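Side-chain contact in nourseothricin acetyltransferase (Streptomyces noursei, PDB 5C82), which probably transfers an acetyl group to nourseothricin, a reaction consistent with resistance to this antibiotic: residues W143-N148 with T169-G174. The protein carries 1 engineered substitution. Numbering follows the deposited sequence.
Sequences WLEVTN and TALYDG
Glu145 and Tyr172 meet although the backbones stay well apart, the nearest CA atoms, those of Thr147 and Tyr172, being 9.2 Å from each other, so long side chains span the interval. In this GNAT fold, strand 141-147 runs parallel to strand 105-113 in the mixed central sheet, while residues 169-174 belong to the loop joining strands 163-168 and 182-188. That loop folds into a type I beta turn from Ala170 to Asp173, closed by Asp173 N to Ala170 O at 3.1 Å, and both Leu171 and Tyr172 start out from it toward the strand. The contact illustrates how one bond between side-chain ends can join a turn to a strand whose backbone it does not touch. Glu145 leaves the strand with CG anti to the backbone N (chi1 -175°) and then bends at chi2, so that its carboxylate and the phenol, coming from opposite directions, meet between the backbones. Carboxylate and ring planes stand 79° apart. Beside the carboxylate, Leu171 CD2 packs against Glu145 OE1 at 3.7 Å, and Ala182 of the neighbouring strand touches both residues. Thr147 adds a looser contact, its CB 4.1 Å from Tyr172 OH, while its OG1 bonds to Glu180 instead. Loop residues also reach the second subunit, where Asn103 donates to Leu171 O. The hydrogen bond itself runs from Tyr172 OH to Glu145 OE2, 2.6 Å long, with the hydroxyl lying 43° out of the carboxylate plane.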
loop_
_atom_site.group_PDB
_atom_site.type_symbol
_atom_site.label_atom_id
_atom_site.label_comp_id
_atom_site.label_asym_id
_atom_site.label_seq_id
_atom_site.Cartn_x
_atom_site.Cartn_y
_atom_site.Cartn_z
ATOM N N TRP A 143 5.552 -5.981 8.114
ATOM C CA TRP A 143 5.134 -5.890 6.725
ATOM C C TRP A 143 6.255 -5.360 5.865
ATOM O O TRP A 143 7.009 -4.503 6.310
ATOM C CB TRP A 143 3.904 -4.958 6.642
ATOM C CG TRP A 143 3.315 -4.752 5.275
ATOM C CD1 TRP A 143 2.286 -5.450 4.714
ATOM C CD2 TRP A 143 3.696 -3.752 4.312
ATOM N NE1 TRP A 143 1.985 -4.934 3.470
ATOM C CE2 TRP A 143 2.846 -3.904 3.190
ATOM C CE3 TRP A 143 4.705 -2.767 4.265
ATOM C CZ2 TRP A 143 2.923 -3.060 2.071
ATOM C CZ3 TRP A 143 4.788 -1.939 3.150
ATOM C CH2 TRP A 143 3.884 -2.065 2.085
ATOM N N LEU A 144 6.327 -5.818 4.608
ATOM C CA LEU A 144 7.325 -5.262 3.693
ATOM C C LEU A 144 6.837 -5.281 2.256
ATOM O O LEU A 144 5.927 -6.029 1.890
ATOM C CB LEU A 144 8.720 -5.933 3.841
ATOM C CG LEU A 144 8.825 -7.433 3.494
ATOM C CD1 LEU A 144 9.050 -7.645 1.962
ATOM C CD2 LEU A 144 9.937 -8.086 4.294
ATOM N N GLU A 145 7.494 -4.478 1.445
ATOM C CA GLU A 145 7.294 -4.365 0.022
ATOM C C GLU A 145 8.588 -4.842 -0.606
ATOM O O GLU A 145 9.663 -4.575 -0.065
ATOM C CB GLU A 145 7.037 -2.907 -0.323
ATOM C CG GLU A 145 6.689 -2.664 -1.776
ATOM C CD GLU A 145 7.871 -2.110 -2.531
ATOM O OE1 GLU A 145 8.125 -0.884 -2.443
ATOM O OE2 GLU A 145 8.574 -2.917 -3.177
ATOM N N VAL A 146 8.484 -5.575 -1.739
ATOM C CA VAL A 146 9.621 -6.076 -2.503
ATOM C C VAL A 146 9.255 -6.152 -3.996
ATOM O O VAL A 146 8.163 -6.618 -4.347
ATOM C CB VAL A 146 10.212 -7.400 -1.933
ATOM C CG1 VAL A 146 9.188 -8.541 -1.899
ATOM C CG2 VAL A 146 11.484 -7.811 -2.677
ATOM N N THR A 147 10.147 -5.653 -4.874
ATOM C CA THR A 147 9.906 -5.744 -6.310
ATOM C C THR A 147 9.877 -7.215 -6.725
ATOM O O THR A 147 10.653 -8.026 -6.210
ATOM C CB THR A 147 10.891 -4.905 -7.137
ATOM O OG1 THR A 147 10.607 -5.167 -8.507
ATOM C CG2 THR A 147 12.378 -5.255 -6.858
ATOM N N ASN A 148 8.952 -7.550 -7.637
ATOM C CA ASN A 148 8.754 -8.890 -8.179
ATOM C C ASN A 148 10.037 -9.456 -8.855
ATOM O O ASN A 148 10.205 -10.679 -8.952
ATOM C CB ASN A 148 7.567 -8.872 -9.166
ATOM C CG ASN A 148 7.929 -8.187 -10.454
ATOM O OD1 ASN A 148 8.225 -6.999 -10.479
ATOM N ND2 ASN A 148 8.088 -8.957 -11.515
ATOM N N THR A 169 0.361 -3.668 -8.555
ATOM C CA THR A 169 0.915 -3.688 -9.913
ATOM C C THR A 169 1.146 -2.305 -10.491
ATOM O O THR A 169 1.780 -2.164 -11.542
ATOM C CB THR A 169 -0.005 -4.520 -10.860
ATOM O OG1 THR A 169 -1.279 -3.886 -10.936
ATOM C CG2 THR A 169 -0.153 -5.976 -10.428
ATOM N N ALA A 170 0.590 -1.285 -9.839
ATOM C CA ALA A 170 0.640 0.091 -10.318
ATOM C C ALA A 170 1.641 0.968 -9.566
ATOM O O ALA A 170 1.890 2.086 -10.010
ATOM C CB ALA A 170 -0.764 0.688 -10.243
ATOM N N LEU A 171 2.226 0.467 -8.436
ATOM C CA LEU A 171 3.174 1.204 -7.587
ATOM C C LEU A 171 4.330 1.846 -8.342
ATOM O O LEU A 171 4.700 2.971 -8.002
ATOM C CB LEU A 171 3.731 0.385 -6.387
ATOM C CG LEU A 171 4.325 1.293 -5.239
ATOM C CD1 LEU A 171 3.223 2.158 -4.514
ATOM C CD2 LEU A 171 5.164 0.503 -4.228
ATOM N N TYR A 172 4.880 1.154 -9.353
ATOM C CA TYR A 172 6.032 1.640 -10.111
ATOM C C TYR A 172 5.725 2.283 -11.454
ATOM O O TYR A 172 6.671 2.546 -12.211
ATOM C CB TYR A 172 7.050 0.508 -10.305
ATOM C CG TYR A 172 7.559 -0.060 -9.004
ATOM C CD1 TYR A 172 8.183 0.754 -8.061
ATOM C CD2 TYR A 172 7.480 -1.424 -8.741
ATOM C CE1 TYR A 172 8.666 0.232 -6.863
ATOM C CE2 TYR A 172 7.968 -1.959 -7.551
ATOM C CZ TYR A 172 8.534 -1.122 -6.604
ATOM O OH TYR A 172 9.034 -1.649 -5.443
ATOM N N ASP A 173 4.446 2.531 -11.766
ATOM C CA ASP A 173 4.074 3.171 -13.033
ATOM C C ASP A 173 4.633 4.614 -13.069
ATOM O O ASP A 173 4.490 5.360 -12.098
ATOM C CB ASP A 173 2.551 3.140 -13.248
ATOM C CG ASP A 173 2.083 3.818 -14.526
ATOM O OD1 ASP A 173 1.864 5.059 -14.501
ATOM O OD2 ASP A 173 1.955 3.117 -15.559
ATOM N N GLY A 174 5.333 4.942 -14.156
ATOM C CA GLY A 174 5.939 6.251 -14.365
ATOM C C GLY A 174 7.274 6.453 -13.676
ATOM O O GLY A 174 7.786 7.571 -13.648
#